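Local coordinates for protein glycosyl hydrolase (Rhizobium leguminosarum bv. trifolii, PDB 5NDX) that probably hydrolyses O-glycosidic bonds as a family 39 glycoside hydrolase, being a bacterial orthologue of human alpha-L-iduronidase, at residues T536-E541 / L554-G559; A603-D608 / E615-R620. The protein carries 2 engineered substitutions. All blocks are in the same frame, centred on the assembly; numbering follows the deposited sequence. Where two conformers were deposited one is given.

Interaction 1. Residues T536-E541 / L554-G559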
loop_
_atom_site.group_PDB
_atom_site.type_symbol
_atom_site.label_atom_id
_atom_site.label_comp_id
_atom_site.label_asym_id
_atom_site.label_seq_id
_atom_site.Cartn_x
_atom_site.Cartn_y
_atom_site.Cartn_z
ATOM N N THR A 536 -15.182 12.552 9.766
ATOM C CA THR A 536 -15.012 13.944 9.402
ATOM C C THR A 536 -14.592 14.138 7.967
ATOM O O THR A 536 -14.055 13.214 7.336
ATOM C CB THR A 536 -13.964 14.630 10.290
ATOM O OG1 THR A 536 -12.662 14.093 10.049
ATOM C CG2 THR A 536 -14.309 14.467 11.775
ATOM N N GLY A 537 -14.793 15.349 7.457
ATOM C CA GLY A 537 -14.156 15.739 6.178
ATOM C C GLY A 537 -14.721 14.994 4.957
ATOM O O GLY A 537 -13.976 14.591 4.092
ATOM N N LEU A 538 -16.036 14.820 4.889
ATOM C CA LEU A 538 -16.634 14.074 3.799
ATOM C C LEU A 538 -16.557 14.850 2.510
ATOM O O LEU A 538 -17.105 15.927 2.471
ATOM C CB LEU A 538 -18.096 13.792 4.064
ATOM C CG LEU A 538 -18.881 13.086 2.949
ATOM C CD1 LEU A 538 -18.267 11.734 2.632
ATOM C CD2 LEU A 538 -20.320 12.886 3.366
ATOM N N VAL A 539 -15.923 14.284 1.471
ATOM C CA VAL A 539 -15.827 14.834 0.093
ATOM C C VAL A 539 -16.612 13.891 -0.857
ATOM O O VAL A 539 -16.494 12.654 -0.747
ATOM C CB VAL A 539 -14.326 14.899 -0.350
ATOM C CG1 VAL A 539 -14.132 15.470 -1.768
ATOM C CG2 VAL A 539 -13.495 15.729 0.622
ATOM N N VAL A 540 -17.404 14.451 -1.773
ATOM C CA VAL A 540 -18.225 13.699 -2.708
ATOM C C VAL A 540 -17.869 14.166 -4.095
ATOM O O VAL A 540 -17.836 15.364 -4.344
ATOM C CB VAL A 540 -19.714 13.934 -2.507
ATOM C CG1 VAL A 540 -20.516 13.090 -3.504
ATOM C CG2 VAL A 540 -20.097 13.598 -1.079
ATOM N N GLU A 541 -17.538 13.252 -4.998
ATOM C CA GLU A 541 -17.262 13.632 -6.374
ATOM C C GLU A 541 -17.960 12.764 -7.357
ATOM O O GLU A 541 -18.069 11.538 -7.160
ATOM C CB GLU A 541 -15.812 13.500 -6.679
ATOM C CG GLU A 541 -14.996 14.496 -5.938
ATOM C CD GLU A 541 -13.562 14.207 -6.142
ATOM O OE1 GLU A 541 -13.220 13.817 -7.273
ATOM O OE2 GLU A 541 -12.794 14.343 -5.169
ATOM N N LEU A 554 -17.152 8.791 -2.512
ATOM C CA LEU A 554 -17.072 9.416 -1.199
ATOM C C LEU A 554 -15.709 9.108 -0.582
ATOM O O LEU A 554 -15.195 7.953 -0.688
ATOM C CB LEU A 554 -18.176 8.887 -0.288
ATOM C CG LEU A 554 -19.606 9.399 -0.433
ATOM C CD1 LEU A 554 -20.137 9.124 -1.826
ATOM C CD2 LEU A 554 -20.549 8.763 0.589
ATOM N N PHE A 555 -15.138 10.104 0.081
ATOM C CA PHE A 555 -13.853 10.005 0.800
ATOM C C PHE A 555 -14.033 10.790 2.097
ATOM O O PHE A 555 -14.648 11.839 2.073
ATOM C CB PHE A 555 -12.733 10.627 -0.043
ATOM C CG PHE A 555 -11.383 10.613 0.616
ATOM C CD1 PHE A 555 -10.742 9.384 0.929
ATOM C CD2 PHE A 555 -10.690 11.829 0.884
ATOM C CE1 PHE A 555 -9.443 9.362 1.479
ATOM C CE2 PHE A 555 -9.408 11.818 1.471
ATOM C CZ PHE A 555 -8.775 10.576 1.767
ATOM N N TRP A 556 -13.516 10.277 3.209
ATOM C CA TRP A 556 -13.650 10.912 4.507
ATOM C C TRP A 556 -12.483 10.515 5.374
ATOM O O TRP A 556 -11.578 9.833 4.899
ATOM C CB TRP A 556 -15.006 10.583 5.140
ATOM C CG TRP A 556 -15.258 9.185 5.483
ATOM C CD1 TRP A 556 -15.037 8.580 6.669
ATOM C CD2 TRP A 556 -15.868 8.213 4.638
ATOM N NE1 TRP A 556 -15.453 7.280 6.616
ATOM C CE2 TRP A 556 -15.969 7.025 5.380
ATOM C CE3 TRP A 556 -16.305 8.224 3.310
ATOM C CZ2 TRP A 556 -16.472 5.840 4.840
ATOM C CZ3 TRP A 556 -16.875 7.044 2.783
ATOM C CH2 TRP A 556 -16.936 5.868 3.564
ATOM N N ALA A 557 -12.478 10.937 6.632
ATOM C CA ALA A 557 -11.425 10.611 7.582
ATOM C C ALA A 557 -12.083 10.022 8.802
ATOM O O ALA A 557 -13.230 10.338 9.093
ATOM C CB ALA A 557 -10.636 11.908 7.964
ATOM N N ALA A 558 -11.373 9.145 9.502
ATOM C CA ALA A 558 -11.818 8.594 10.785
ATOM C C ALA A 558 -11.859 9.736 11.834
ATOM O O ALA A 558 -11.030 10.629 11.788
ATOM C CB ALA A 558 -10.832 7.484 11.266
ATOM N N GLY A 559 -12.818 9.684 12.747
ATOM C CA GLY A 559 -12.958 10.670 13.797
ATOM C C GLY A 559 -11.850 10.531 14.812
ATOM O O GLY A 559 -11.476 11.504 15.474
HETATM O O HOH W 1 -11.030 13.313 11.764
#
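Leu538 reaches across to Leu554, Phe555 and Trp556 with one methyl branch. From CB, which leaves its strand on the face shared with Trp556, the chain bends at CG, anti to the backbone N (chi1 176°), and forks. CD1 leans over the partner strand, 3.7 Å from Phe555 O and 4.1 Å from Leu554 CB, and lies obliquely by the indole, 4.1 Å from Trp556 CE3. CD2 turns instead toward strand 618-620. A branched aliphatic suits this place because its two methyls serve two strands.

The antiparallel backbones are paired at both ends of the contact: Thr536 N donates to Ala557 O at 3.0 Å, while Val539 N meets Phe555 O at 2.8 Å, nearly straight (176°). Between these pairs the register slips by one residue, a beta bulge. Gly537 sits there with positive phi, a conformation easy for a residue without a CB. One water bridges Thr536 OG1 and Ala558 O.

This is the first hairpin of a small beta-sandwich, its strand order consistent with a fibronectin type III-like domain. Strand 549-557 lies between 536-545 and 590-594; Leu538, Val540, Leu554 and Trp556 pack against strand 601-607, whereas the Phe555 ring meets His88 beside helix 76-87.

Interaction 2. Residues A603-D608 / E615-R620. Unlike the reference sequence in segment 603-608: Arg607 (reference His). Unlike the reference sequence in segment 615-620: Leu618 (reference Val), Ser619 (reference Phe). With SO4 (sulfate ion), chain G.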
loop_
_atom_site.group_PDB
_atom_site.type_symbol
_atom_site.label_atom_id
_atom_site.label_comp_id
_atom_site.label_asym_id
_atom_site.label_seq_id
_atom_site.Cartn_x
_atom_site.Cartn_y
_atom_site.Cartn_z
ATOM N N ALA A 603 -24.724 10.571 4.019
ATOM C CA ALA A 603 -24.293 10.583 5.423
ATOM C C ALA A 603 -23.371 9.357 5.670
ATOM O O ALA A 603 -23.588 8.302 5.068
ATOM C CB ALA A 603 -25.491 10.521 6.362
ATOM N N VAL A 604 -22.321 9.531 6.472
ATOM C CA VAL A 604 -21.446 8.445 6.870
ATOM C C VAL A 604 -21.475 8.332 8.395
ATOM O O VAL A 604 -21.326 9.354 9.069
ATOM C CB VAL A 604 -20.018 8.668 6.329
ATOM C CG1 VAL A 604 -19.130 7.522 6.742
ATOM C CG2 VAL A 604 -20.036 8.735 4.815
ATOM N N CYS A 605 -21.718 7.116 8.915
ATOM C CA CYS A 605 -21.734 6.801 10.343
ATOM C C CYS A 605 -20.581 5.870 10.658
ATOM O O CYS A 605 -20.261 5.011 9.851
ATOM C CB CYS A 605 -23.057 6.100 10.715
ATOM S SG CYS A 605 -24.492 7.105 10.154
ATOM N N ALA A 606 -19.969 6.016 11.827
ATOM C CA ALA A 606 -19.036 5.035 12.334
ATOM C C ALA A 606 -19.792 4.103 13.256
ATOM O O ALA A 606 -20.770 4.532 13.882
ATOM C CB ALA A 606 -17.867 5.681 13.040
ATOM N N ARG A 607 -19.397 2.822 13.246
ATOM C CA ARG A 607 -19.921 1.782 14.131
ATOM C C ARG A 607 -18.762 1.053 14.783
ATOM O O ARG A 607 -17.812 0.683 14.104
ATOM C CB ARG A 607 -20.767 0.775 13.389
ATOM C CG ARG A 607 -22.192 1.222 13.197
ATOM C CD ARG A 607 -23.157 0.048 13.083
ATOM N NE ARG A 607 -24.441 0.623 12.695
ATOM C CZ ARG A 607 -25.355 1.099 13.536
ATOM N NH1 ARG A 607 -25.192 1.010 14.850
ATOM N NH2 ARG A 607 -26.469 1.649 13.055
ATOM N N ASP A 608 -18.808 0.909 16.095
ATOM C CA ASP A 608 -17.780 0.185 16.769
ATOM C C ASP A 608 -18.158 -1.299 16.777
ATOM O O ASP A 608 -19.257 -1.688 16.352
ATOM C CB ASP A 608 -17.492 0.739 18.155
ATOM C CG ASP A 608 -18.643 0.577 19.146
ATOM O OD1 ASP A 608 -19.562 -0.234 18.925
ATOM O OD2 ASP A 608 -18.588 1.299 20.174
ATOM N N GLU A 615 -22.836 8.903 17.521
ATOM C CA GLU A 615 -24.018 9.778 17.826
ATOM C C GLU A 615 -24.317 10.838 16.732
ATOM O O GLU A 615 -25.464 11.173 16.444
ATOM C CB GLU A 615 -23.817 10.477 19.183
ATOM C CG GLU A 615 -24.254 9.625 20.372
ATOM C CD GLU A 615 -23.668 10.103 21.694
ATOM O OE1 GLU A 615 -23.705 9.321 22.671
ATOM O OE2 GLU A 615 -23.161 11.249 21.762
ATOM N N LEU A 616 -23.243 11.314 16.126
ATOM C CA LEU A 616 -23.269 12.156 14.975
ATOM C C LEU A 616 -22.913 11.243 13.754
ATOM O O LEU A 616 -21.950 10.475 13.801
ATOM C CB LEU A 616 -22.197 13.226 15.234
ATOM C CG LEU A 616 -21.873 14.624 14.637
ATOM C CD1 LEU A 616 -21.258 15.418 15.786
ATOM C CD2 LEU A 616 -20.924 14.708 13.414
ATOM N N CYS A 617 -23.704 11.362 12.696
ATOM C CA CYS A 617 -23.277 11.064 11.353
ATOM C C CYS A 617 -22.665 12.314 10.689
ATOM O O CYS A 617 -22.813 13.399 11.200
ATOM C CB CYS A 617 -24.422 10.375 10.582
ATOM S SG CYS A 617 -24.741 8.764 11.446
ATOM N N LEU A 618 -21.843 12.103 9.668
ATOM C CA LEU A 618 -21.190 13.158 8.898
ATOM C C LEU A 618 -21.953 13.274 7.593
ATOM O O LEU A 618 -22.048 12.291 6.870
ATOM C CB LEU A 618 -19.731 12.778 8.614
ATOM C CG LEU A 618 -18.768 13.910 8.305
ATOM C CD1 LEU A 618 -19.161 14.665 7.087
ATOM C CD2 LEU A 618 -18.843 14.864 9.455
ATOM N N SER A 619 -22.472 14.455 7.294
ATOM C CA SER A 619 -23.243 14.737 6.079
ATOM C C SER A 619 -22.490 15.569 5.051
ATOM O O SER A 619 -21.483 16.206 5.379
ATOM C CB SER A 619 -24.531 15.496 6.417
ATOM O OG SER A 619 -25.446 14.628 7.071
ATOM N N ARG A 620 -22.969 15.454 3.805
ATOM C CA ARG A 620 -22.816 16.429 2.693
ATOM C C ARG A 620 -23.181 15.818 1.301
ATOM O O ARG A 620 -23.898 14.814 1.256
ATOM C CB ARG A 620 -21.469 17.205 2.709
ATOM C CG ARG A 620 -21.584 18.515 3.504
ATOM C CD ARG A 620 -22.327 19.641 2.773
ATOM N NE ARG A 620 -23.442 19.159 1.940
ATOM C CZ ARG A 620 -23.862 19.704 0.791
ATOM N NH1 ARG A 620 -24.852 19.121 0.118
ATOM N NH2 ARG A 620 -23.328 20.826 0.308
HETATM S S SO4 G . -28.687 2.809 15.346
HETATM O O1 SO4 G . -29.762 2.153 16.133
HETATM O O2 SO4 G . -27.369 2.402 15.882
HETATM O O3 SO4 G . -28.798 2.402 13.927
HETATM O O4 SO4 G . -28.820 4.282 15.444
#
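Leu618 O is approached by two neighbouring residues of the opposite strand: Val604 N donates to it at 2.8 Å, and Ala603 CA offers a weaker CA-H...O contact at 3.2 Å. The return bond, from Leu618 N to Val604 O, is 2.9 Å long and almost straight (175°). These two bonds make Val604 and Leu618 a hydrogen-bonded antiparallel pair, with their side chains on one face. On the other face Ala603 pairs with Ser619; the short alanine fits close to its partner, its CB 4.2 Å from Ser619 OG.

One step further along, a disulfide ties the two segments together through their side chains. Each sulfur lies anti to its own carbonyl carbon, beside the backbone N, which turns the sulfurs toward one another, and SG of Cys605 is bonded to SG of Cys617 at 2.1 Å. The CB-S-S-CB torsion of 114° is right-handed. Beyond it the segments diverge, and Ser614 OG takes up Ala606 N and Leu616 O in the turn.

Arg607 differs from the reference sequence, which has histidine. Its chain, extended from CG to NE, presents the guanidinium edge to a sulfate ion in a two-pronged grip: NH1 reaches SO4 O2 at 2.8 Å and NH2 reaches SO4 O3 at 2.6 Å, with the sulfur in the guanidinium plane. NE has a long, weak ion pair with Asp568.

The covalent bond closes the 605-617 loop just beyond the Val604-Leu618 pair, the last bridge between the two segments on that side, so the short strand 618-620 does not rely on its few hydrogen bonds alone. The sulfate probably came from the crystallisation liquor; its binding shows that Arg607 can hold an anion in the crystal, and the ion would partly balance the arginine's charge.

How the interactions relate
Going along the chain from the N terminus, interaction 1 comes first: it pairs the far ends of a hairpin formed by strands 536-545 and 549-557. Interaction 2 then closes a second hairpin, between 601-607 and 618-620 near the C terminus, whose connection (608-617) is longer. The two loops follow in series, neither nesting nor crossing. They belong to different sheets, 536-545, 549-557 and 590-594 in one, 579-580, 566-572, 601-607 and 618-620 in the other, which face each other as a sandwich. Their centres lie about 10 Å apart, and the sheets meet where Trp556 CE2 packs 3.5 Å from Val604 CG1 and Leu538 CD2 lies 3.7 Å from Arg620 N.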